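Local coordinates for RNA-dependent RNA polymerase (Farallon virus, PDB 6DX5), which carries in this fragment a viral OTU cysteine protease domain that probably removes ubiquitin, cut from a large protein that is probably the viral RNA-dependent RNA polymerase, at residues A[61-64]-A[65-69]; A[105-108]-A[109-113]. All blocks are in the same frame, centred on the assembly; numbering follows the deposited sequence.

Contact 1: residues A[61-64]-A[65-69]; sequences LGYA and RQHWS
His67 lies over one face of the Tyr63 ring, and the backbone oxygen of Tyr63 lies at the edge of the imidazole, in its plane. The two rings are almost parallel, 7° apart, but slid so far that they barely overlap, with Tyr63 CE2 3.5 Å from His67 CG. His67 CB adds a CH-pi contact, over the phenol face and 3.8 Å from the centroid of the Tyr63 ring. Tyr63 reaches this place because its CG is anti to the backbone N (chi1 177°), which swings the ring outward from the helix, with a lean toward its C-terminal end, to where His67 can lie against its face. Here helix 53-66 of the OTU domain runs out, and His67 is the first residue to leave helical geometry. Arg65 N still donates to Leu61 O at 3.0 Å, with an N-H...O angle of 157°, and Gln66 N donates to Gly62 O at 3.3 Å. One step on, the pattern frays: Tyr63 O takes weak bonds from both His67 N and Gln66 N, while His67 N is shared with Ala64 O in a third weak bond. Trp68 N comes within 3.1 Å of Ala64 O, yet at too poor an angle to bond. The indole NH of Trp68 is satisfied by Asn79 of helix 72-86. On another side of the turn, the extended Arg65 chain runs back along the helix, and its NH1 approaches Gly62 CA at 3.5 Å. Ala64 CB meets Trp68 CE3 at 4.3 Å, on the buried flank where Ala64 also touches Met131 of helix 126-136.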
# COMPACT_ATOMS: atom_id res chain seq x y z
N LEU A 61 -3.22 17.12 9.39
CA LEU A 61 -1.97 17.29 10.13
C LEU A 61 -2.23 17.52 11.62
O LEU A 61 -1.44 17.06 12.48
CB LEU A 61 -1.17 18.45 9.56
CG LEU A 61 -0.27 18.21 8.34
CD1 LEU A 61 -0.93 17.34 7.31
CD2 LEU A 61 0.12 19.55 7.71
N GLY A 62 -3.29 18.23 11.98
CA GLY A 62 -3.57 18.41 13.41
C GLY A 62 -3.91 17.08 14.06
O GLY A 62 -3.48 16.79 15.17
N TYR A 63 -4.68 16.25 13.34
CA TYR A 63 -4.94 14.89 13.80
C TYR A 63 -3.64 14.13 14.02
O TYR A 63 -3.50 13.39 15.02
CB TYR A 63 -5.86 14.16 12.79
CG TYR A 63 -6.09 12.72 13.18
CD1 TYR A 63 -5.27 11.70 12.67
CD2 TYR A 63 -7.05 12.40 14.13
CE1 TYR A 63 -5.43 10.37 13.07
CE2 TYR A 63 -7.22 11.07 14.55
CZ TYR A 63 -6.40 10.06 13.99
OH TYR A 63 -6.56 8.74 14.40
N ALA A 64 -2.70 14.23 13.07
CA ALA A 64 -1.45 13.49 13.23
C ALA A 64 -0.65 13.95 14.46
O ALA A 64 -0.06 13.12 15.16
CB ALA A 64 -0.60 13.63 11.97
N ARG A 65 -0.63 15.25 14.76
CA ARG A 65 0.08 15.76 15.94
C ARG A 65 -0.47 15.12 17.22
O ARG A 65 0.27 14.83 18.16
CB ARG A 65 -0.05 17.28 16.06
CG ARG A 65 0.72 18.08 15.01
CD ARG A 65 0.77 19.61 15.29
NE ARG A 65 1.24 20.32 14.10
CZ ARG A 65 0.44 20.78 13.13
NH1 ARG A 65 -0.88 20.67 13.24
NH2 ARG A 65 0.96 21.39 12.05
N GLN A 66 -1.77 14.91 17.26
CA GLN A 66 -2.42 14.42 18.46
C GLN A 66 -2.53 12.89 18.51
O GLN A 66 -2.64 12.34 19.60
CB GLN A 66 -3.80 15.08 18.50
CG GLN A 66 -4.47 15.10 19.79
CD GLN A 66 -3.57 15.59 20.90
OE1 GLN A 66 -3.69 15.10 22.02
NE2 GLN A 66 -2.69 16.57 20.61
N HIS A 67 -2.49 12.21 17.36
CA HIS A 67 -2.76 10.78 17.28
C HIS A 67 -1.70 10.07 16.47
O HIS A 67 -2.00 9.18 15.67
CB HIS A 67 -4.14 10.52 16.68
CG HIS A 67 -5.23 11.19 17.43
ND1 HIS A 67 -5.99 10.55 18.38
CD2 HIS A 67 -5.69 12.46 17.38
CE1 HIS A 67 -6.88 11.39 18.88
NE2 HIS A 67 -6.72 12.56 18.29
N TRP A 68 -0.45 10.46 16.67
CA TRP A 68 0.61 9.98 15.80
C TRP A 68 0.62 8.46 15.75
O TRP A 68 0.80 7.87 14.68
CB TRP A 68 1.96 10.54 16.27
CG TRP A 68 3.13 10.11 15.41
CD1 TRP A 68 4.30 9.53 15.84
CD2 TRP A 68 3.23 10.22 13.97
NE1 TRP A 68 5.13 9.28 14.77
CE2 TRP A 68 4.49 9.69 13.61
CE3 TRP A 68 2.38 10.72 12.97
CZ2 TRP A 68 4.94 9.65 12.27
CZ3 TRP A 68 2.82 10.67 11.61
CH2 TRP A 68 4.09 10.14 11.29
N SER A 69 0.30 7.81 16.87
CA SER A 69 0.44 6.36 16.87
C SER A 69 -0.68 5.66 16.10
O SER A 69 -0.57 4.46 15.88
CB SER A 69 0.52 5.83 18.31
OG SER A 69 -0.74 5.94 18.94

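Contact 2: residues A[105-108]-A[109-113]; sequences VTRR and GLDLY
Gly109 N donates to Val105 O at 2.8 Å, the shortest of four consecutive i to i+4 bonds. Leu110 N to Thr106 O, Asp111 N to Arg107 O and Leu112 N to Arg108 O follow in unbroken alpha-helical order, so each of these four carbonyls is satisfied by an amide one turn on. The Asp111 carboxylate folds back over the preceding turn: its CG lies beside the backbone N (chi1 -62°), which brings OD1 to 3.1 Å from Arg107 O. Both are acceptors, so this approach is no bond and is probably mildly unfavourable. Neither neighbouring arginine pairs with Asp111, whose OD1 is 6.1 Å from Arg108 NE. Leu112 CG packs 3.4 Å from Arg108 O, the same oxygen that accepts its own amide. The Arg108 chain, bent at chi2 and chi3, carries its guanidinium to a salt bridge with Glu85. That bridge joins helix 103-117 to helix 72-86, where Arg108 also touches Ala82 and Ile86. Leu110 meets Trp68, and Tyr113 packs on Leu61 and Ala64 of helix 53-66 while its hydroxyl hydrogen-bonds Glu128 of helix 126-136.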
# COMPACT_ATOMS: atom_id res chain seq x y z
N VAL A 105 12.04 8.11 19.58
CA VAL A 105 11.96 7.79 18.16
C VAL A 105 10.66 8.32 17.57
O VAL A 105 10.67 9.05 16.58
CB VAL A 105 12.10 6.28 17.94
CG1 VAL A 105 11.61 5.90 16.54
CG2 VAL A 105 13.55 5.89 18.10
N THR A 106 9.53 7.94 18.17
CA THR A 106 8.26 8.31 17.57
C THR A 106 8.02 9.81 17.63
O THR A 106 7.42 10.36 16.72
CB THR A 106 7.12 7.53 18.23
OG1 THR A 106 7.01 7.92 19.61
CG2 THR A 106 7.40 6.05 18.16
N ARG A 107 8.53 10.50 18.65
CA ARG A 107 8.44 11.96 18.63
C ARG A 107 9.23 12.55 17.48
O ARG A 107 8.77 13.47 16.79
CB ARG A 107 8.95 12.53 19.95
CG ARG A 107 8.51 13.93 20.16
CD ARG A 107 8.69 14.27 21.60
NE ARG A 107 8.27 13.15 22.44
CZ ARG A 107 8.89 12.79 23.55
NH1 ARG A 107 9.99 13.45 23.93
NH2 ARG A 107 8.45 11.75 24.26
N ARG A 108 10.45 12.06 17.26
CA ARG A 108 11.20 12.47 16.08
C ARG A 108 10.47 12.12 14.79
O ARG A 108 10.53 12.89 13.82
CB ARG A 108 12.59 11.82 16.09
CG ARG A 108 13.49 12.43 15.07
CD ARG A 108 13.89 13.74 15.62
NE ARG A 108 15.24 14.09 15.18
CZ ARG A 108 16.37 13.55 15.64
NH1 ARG A 108 16.33 12.61 16.60
NH2 ARG A 108 17.54 13.96 15.15
N GLY A 109 9.81 10.95 14.74
CA GLY A 109 9.15 10.54 13.50
C GLY A 109 8.05 11.50 13.12
O GLY A 109 7.93 11.91 11.96
N LEU A 110 7.25 11.90 14.09
CA LEU A 110 6.19 12.87 13.82
C LEU A 110 6.77 14.19 13.35
O LEU A 110 6.26 14.78 12.39
CB LEU A 110 5.34 13.06 15.07
CG LEU A 110 4.43 14.27 15.00
CD1 LEU A 110 3.35 14.02 13.96
CD2 LEU A 110 3.83 14.55 16.42
N ASP A 111 7.85 14.67 13.98
CA ASP A 111 8.46 15.92 13.54
C ASP A 111 9.00 15.83 12.10
O ASP A 111 8.88 16.79 11.33
CB ASP A 111 9.58 16.37 14.50
CG ASP A 111 9.06 16.66 15.93
OD1 ASP A 111 9.84 16.40 16.88
OD2 ASP A 111 7.91 17.12 16.12
N LEU A 112 9.59 14.68 11.71
CA LEU A 112 9.99 14.51 10.33
C LEU A 112 8.78 14.56 9.39
O LEU A 112 8.83 15.21 8.34
CB LEU A 112 10.77 13.21 10.15
CG LEU A 112 12.13 13.13 10.88
CD1 LEU A 112 12.70 11.71 10.81
CD2 LEU A 112 13.13 14.13 10.36
N TYR A 113 7.70 13.87 9.76
CA TYR A 113 6.49 13.91 8.93
C TYR A 113 6.02 15.34 8.74
O TYR A 113 5.77 15.77 7.61
CB TYR A 113 5.38 13.04 9.55
CG TYR A 113 4.02 13.28 8.89
CD1 TYR A 113 3.75 12.80 7.61
CD2 TYR A 113 3.03 14.02 9.52
CE1 TYR A 113 2.55 13.05 6.98
CE2 TYR A 113 1.82 14.28 8.90
CZ TYR A 113 1.59 13.77 7.65
OH TYR A 113 0.39 14.01 7.02

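Following the chain from the N terminus, contact 1 comes first, where helix 53-66 gives way to the turn leading into helix 72-86; contact 2 follows inside helix 103-117. Each is a local contact within a continuous run, so neither closes a long loop, and they stand in series without nesting or crossing. Helix 72-86 and the unmodelled residues 89-101 lie between them in sequence. Even so, the centres of contact 1 and contact 2 are only about 11 Å apart. The Trp68 indole bridges them: CH2 packs 3.6 Å from Tyr113 CB, and NE1 lies close to Thr106 O. Together they help tie helices 53-66 and 103-117 into one helical cluster.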